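Local coordinates for succinoglycan biosynthesis protein (Bacillus cereus ATCC 14579, PDB 3B55) that binds a calcium ion and belongs to the erythromycin esterase family, so it may act as a hydrolase, although its natural substrate is not established, at residues F107-L112 with R167-D172; S342-Q347 with L363-P368. The protein carries 1 engineered substitution. All coordinates share one frame; numbering follows the deposited sequence.

Interaction 1 of 2, residues F107-L112 with R167-D172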
# COMPACT_ATOMS: atom_id res chain seq x y z
N PHE A 107 -7.73 11.59 -9.30
CA PHE A 107 -6.59 11.09 -8.55
C PHE A 107 -5.35 11.08 -9.43
O PHE A 107 -5.37 10.58 -10.56
CB PHE A 107 -6.88 9.71 -7.95
CG PHE A 107 -7.81 9.77 -6.77
CD1 PHE A 107 -9.18 9.89 -6.96
CD2 PHE A 107 -7.31 9.78 -5.48
CE1 PHE A 107 -10.04 10.04 -5.87
CE2 PHE A 107 -8.16 9.93 -4.39
CZ PHE A 107 -9.53 10.05 -4.58
N THR A 108 -4.26 11.64 -8.91
CA THR A 108 -3.02 11.74 -9.68
C THR A 108 -1.79 11.05 -9.07
O THR A 108 -0.69 11.18 -9.60
CB THR A 108 -2.65 13.22 -9.92
OG1 THR A 108 -2.65 13.91 -8.66
CG2 THR A 108 -3.66 13.88 -10.86
N ASN A 109 -1.97 10.34 -7.97
CA ASN A 109 -0.85 9.65 -7.35
C ASN A 109 -1.22 8.26 -6.89
O ASN A 109 -2.29 8.06 -6.32
CB ASN A 109 -0.31 10.44 -6.16
CG ASN A 109 -0.06 11.88 -6.51
OD1 ASN A 109 -0.91 12.74 -6.27
ND2 ASN A 109 1.10 12.16 -7.10
N LEU A 110 -0.34 7.32 -7.16
CA LEU A 110 -0.55 5.95 -6.74
C LEU A 110 0.59 5.60 -5.80
O LEU A 110 1.75 5.55 -6.22
CB LEU A 110 -0.54 5.00 -7.94
CG LEU A 110 -0.62 3.51 -7.60
CD1 LEU A 110 -1.90 3.22 -6.85
CD2 LEU A 110 -0.58 2.68 -8.88
N VAL A 111 0.25 5.41 -4.53
CA VAL A 111 1.24 5.04 -3.54
C VAL A 111 1.15 3.54 -3.37
O VAL A 111 0.12 3.00 -2.95
CB VAL A 111 0.98 5.75 -2.19
CG1 VAL A 111 1.99 5.27 -1.16
CG2 VAL A 111 1.12 7.26 -2.37
N LEU A 112 2.24 2.86 -3.69
CA LEU A 112 2.28 1.41 -3.59
C LEU A 112 2.95 0.95 -2.33
O LEU A 112 3.85 1.61 -1.80
CB LEU A 112 3.08 0.80 -4.75
CG LEU A 112 2.61 1.00 -6.19
CD1 LEU A 112 3.67 0.42 -7.10
CD2 LEU A 112 1.27 0.32 -6.43
N ARG A 167 1.58 9.89 -10.82
CA ARG A 167 2.91 9.64 -10.26
C ARG A 167 2.89 8.35 -9.45
O ARG A 167 1.88 8.01 -8.83
CB ARG A 167 3.34 10.79 -9.34
CG ARG A 167 3.22 12.18 -9.94
CD ARG A 167 4.09 12.36 -11.18
NE ARG A 167 5.51 12.09 -10.94
CZ ARG A 167 6.24 12.67 -10.00
NH1 ARG A 167 5.70 13.57 -9.18
NH2 ARG A 167 7.52 12.36 -9.87
N VAL A 168 4.01 7.63 -9.44
CA VAL A 168 4.11 6.39 -8.69
C VAL A 168 5.06 6.56 -7.51
O VAL A 168 6.24 6.83 -7.69
CB VAL A 168 4.61 5.23 -9.57
CG1 VAL A 168 4.96 4.03 -8.71
CG2 VAL A 168 3.53 4.85 -10.56
N ILE A 169 4.52 6.39 -6.31
CA ILE A 169 5.31 6.53 -5.08
C ILE A 169 5.35 5.22 -4.29
O ILE A 169 4.40 4.43 -4.33
CB ILE A 169 4.72 7.65 -4.16
CG1 ILE A 169 4.84 9.02 -4.82
CG2 ILE A 169 5.43 7.65 -2.81
CD1 ILE A 169 3.67 9.38 -5.70
N GLY A 170 6.44 5.02 -3.57
CA GLY A 170 6.59 3.84 -2.74
C GLY A 170 6.61 4.27 -1.28
O GLY A 170 7.42 5.12 -0.89
N MSE A 171 5.74 3.69 -0.46
CA MSE A 171 5.70 4.06 0.94
C MSE A 171 6.49 3.12 1.85
O MSE A 171 6.69 3.43 3.03
CB MSE A 171 4.25 4.16 1.41
CG MSE A 171 3.54 2.83 1.50
SE MSE A 171 1.70 3.01 2.09
CE MSE A 171 1.01 1.32 1.44
N ASP A 172 6.94 1.99 1.32
CA ASP A 172 7.68 1.03 2.15
C ASP A 172 9.17 1.35 2.28
O ASP A 172 9.75 2.02 1.42
CB ASP A 172 7.52 -0.39 1.61
CG ASP A 172 7.59 -1.43 2.70
OD1 ASP A 172 8.03 -1.08 3.82
OD2 ASP A 172 7.22 -2.59 2.45
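Leu110 and Leu112 exchange backbone hydrogen bonds with Arg167, Ile169 and Met171 in a parallel beta ladder that closes a beta-alpha-beta crossover, with helices 116-128 and 144-158 lying in the connection between the two strands. Five backbone hydrogen bonds alternate along it, starting with Arg167 N to Thr108 O. Leu110 and Leu112 each use both N-H and C=O toward the partner strand. The shortest rung, Leu112 N to Ile169 O, measures 2.7 Å, and the last, Met171 N to Leu112 O, stretches to 3.1 Å yet stays almost straight at 173°. Between the rungs, Val111 CA-H leans on the same Ile169 oxygen (CA to O 3.3 Å), which thus serves two donors.

On the face bearing Asn109, Val111 and Ile169, the CG2 branch of Val111 lies 4.0 Å from Ile169 CB. The CG1 branch of Val111, turned anti to the backbone N (chi1 176°), instead meets CB of Met171, a selenomethionine, at 3.6 Å. Val111 and Met171 cross at about a right angle. On the other face, Leu112 CD1 touches Val168 CG1 more loosely, at 4.2 Å.

Helix 278-298 lies over the Val111 and Ile169 face through Thr294, while Leu122 and Val126 of helix 116-128 pack on Val168. Asp123 of that helix forms a salt bridge with Arg167 NH2 and also accepts a hydrogen bond from Val168 N, tying the crossover helix to the edge strand. With chi1 at 70°, Met171 sets off between its backbone N and carbonyl carbon, then runs extended, which brings Met171 SE to 4.0 Å from Val111 CG1.

Interaction 2 of 2, residues S342-Q347 with L363-P368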
# COMPACT_ATOMS: atom_id res chain seq x y z
N SER A 342 -12.40 -8.62 -0.75
CA SER A 342 -12.63 -9.84 -0.00
C SER A 342 -12.86 -11.01 -0.96
O SER A 342 -13.33 -10.83 -2.08
CB SER A 342 -13.82 -9.67 0.93
OG SER A 342 -13.84 -10.69 1.92
N VAL A 343 -12.52 -12.20 -0.50
CA VAL A 343 -12.64 -13.38 -1.34
C VAL A 343 -13.55 -14.44 -0.75
O VAL A 343 -14.13 -14.25 0.33
CB VAL A 343 -11.25 -13.98 -1.58
CG1 VAL A 343 -10.40 -13.00 -2.38
CG2 VAL A 343 -10.59 -14.28 -0.25
N TYR A 344 -13.67 -15.56 -1.45
CA TYR A 344 -14.50 -16.67 -1.01
C TYR A 344 -13.90 -18.03 -1.40
O TYR A 344 -13.45 -18.78 -0.54
CB TYR A 344 -15.91 -16.52 -1.60
CG TYR A 344 -16.85 -17.63 -1.21
CD1 TYR A 344 -16.99 -18.01 0.13
CD2 TYR A 344 -17.61 -18.30 -2.17
CE1 TYR A 344 -17.85 -19.04 0.50
CE2 TYR A 344 -18.48 -19.33 -1.81
CZ TYR A 344 -18.59 -19.70 -0.48
OH TYR A 344 -19.45 -20.71 -0.12
N GLU A 345 -13.87 -18.33 -2.69
CA GLU A 345 -13.31 -19.60 -3.14
C GLU A 345 -12.20 -19.38 -4.17
O GLU A 345 -12.12 -18.32 -4.79
CB GLU A 345 -14.40 -20.49 -3.75
CG GLU A 345 -15.53 -20.86 -2.80
CD GLU A 345 -16.59 -21.74 -3.46
OE1 GLU A 345 -17.00 -21.43 -4.60
OE2 GLU A 345 -17.02 -22.74 -2.83
N GLY A 346 -11.34 -20.39 -4.33
CA GLY A 346 -10.26 -20.27 -5.29
C GLY A 346 -8.88 -20.57 -4.75
O GLY A 346 -8.72 -21.03 -3.62
N GLN A 347 -7.87 -20.29 -5.58
CA GLN A 347 -6.48 -20.51 -5.21
C GLN A 347 -5.67 -19.23 -5.40
O GLN A 347 -6.03 -18.37 -6.20
CB GLN A 347 -5.89 -21.63 -6.06
CG GLN A 347 -6.69 -22.92 -5.98
CD GLN A 347 -6.08 -24.04 -6.78
OE1 GLN A 347 -5.10 -24.66 -6.36
NE2 GLN A 347 -6.64 -24.31 -7.96
N LEU A 363 -8.49 -21.42 -0.82
CA LEU A 363 -9.45 -20.82 0.09
C LEU A 363 -10.40 -21.85 0.68
O LEU A 363 -10.89 -22.72 -0.04
CB LEU A 363 -10.25 -19.74 -0.65
CG LEU A 363 -9.47 -18.47 -0.98
CD1 LEU A 363 -10.31 -17.53 -1.83
CD2 LEU A 363 -9.05 -17.79 0.32
N LYS A 364 -10.61 -21.76 1.99
CA LYS A 364 -11.52 -22.66 2.71
C LYS A 364 -12.45 -21.82 3.57
O LYS A 364 -12.22 -21.65 4.77
CB LYS A 364 -10.75 -23.62 3.63
CG LYS A 364 -9.71 -24.48 2.95
CD LYS A 364 -9.31 -25.67 3.82
CE LYS A 364 -10.45 -26.69 3.97
NZ LYS A 364 -11.50 -26.30 4.95
N SER A 365 -13.49 -21.26 2.96
CA SER A 365 -14.45 -20.44 3.68
C SER A 365 -15.56 -21.37 4.16
O SER A 365 -16.70 -21.27 3.72
CB SER A 365 -15.01 -19.36 2.77
OG SER A 365 -13.96 -18.64 2.16
N ASP A 366 -15.19 -22.28 5.05
CA ASP A 366 -16.08 -23.27 5.63
C ASP A 366 -16.95 -22.71 6.76
O ASP A 366 -18.10 -23.12 6.93
CB ASP A 366 -15.24 -24.42 6.19
CG ASP A 366 -14.25 -23.96 7.26
OD1 ASP A 366 -13.49 -22.99 7.02
OD2 ASP A 366 -14.22 -24.56 8.36
N ASP A 367 -16.39 -21.78 7.52
CA ASP A 367 -17.09 -21.18 8.65
C ASP A 367 -18.23 -20.25 8.25
O ASP A 367 -18.01 -19.20 7.64
CB ASP A 367 -16.10 -20.42 9.52
CG ASP A 367 -16.73 -19.87 10.79
OD1 ASP A 367 -17.95 -20.11 11.00
OD2 ASP A 367 -16.02 -19.21 11.57
N PRO A 368 -19.48 -20.62 8.59
CA PRO A 368 -20.65 -19.80 8.27
C PRO A 368 -20.77 -18.49 9.04
O PRO A 368 -21.70 -17.72 8.82
CB PRO A 368 -21.82 -20.75 8.54
CG PRO A 368 -21.28 -21.67 9.58
CD PRO A 368 -19.90 -21.95 9.06
O HOH W 1 -13.73 -21.65 0.23
O HOH W 2 -18.22 -22.33 1.53
O HOH W 3 -11.76 -22.65 -2.63
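Leu363 N donates to Gly346 O at 2.8 Å in a practically straight bond (178°), adding a rung where strands 346-351 and 357-362 pair antiparallel, beside the corner the chain turns at Glu345. At the backbone angles of Gly346 (phi 128°, psi -171°) a CB would jam against the carbonyl O of Glu345, which by itself calls for glycine.

Leu363 fills the inside of this corner. Its CD1 lies 3.6 Å from Val343 CG2, the side chains crossing near a right angle, and the same methyl reaches the Glu345 carbonyl carbon at 3.5 Å. Phe405 of strand 402-405 touches both Val343 and Leu363. Ser365 OG, held beside its own backbone N and opposite the carbonyl carbon, turns to Tyr344 O and donates at 2.8 Å, in the carbonyl plane on a lone pair. A water also donates to that oxygen and accepts from Ser365 N, so Tyr344 O is gripped twice. Ser365 CB approaches the Tyr344 ring obliquely, 3.6 Å from CD1. A second water links Tyr344 OH to Ser365 O, and a third joins Gly346 N to Leu363 O.

Ser365 centres an inverse gamma turn, which takes the chain out of this surface beta hairpin toward helix 371-376.

Overall arrangement
Interactions 1 and 2 reach the same mixed sheet without touching: their centres are 30 Å apart and their nearest atoms about 17 Å. Strand 167-172 of interaction 1 is the outermost on its side within the chain, whereas strand 336-344, which feeds interaction 2, lies between strands 77-82 and 429-433. Strands 77-82 and 301-306 separate it from strand 109-112. The calcium site, with His85 and Glu113 as ligands, is nearer to interaction 1: the side chain of Asp172 comes within about 6 Å of the ion, and that of Met171 within about 4 Å of Glu113's. From interaction 2, the Val343 side chain remains about 11 Å from that of His85.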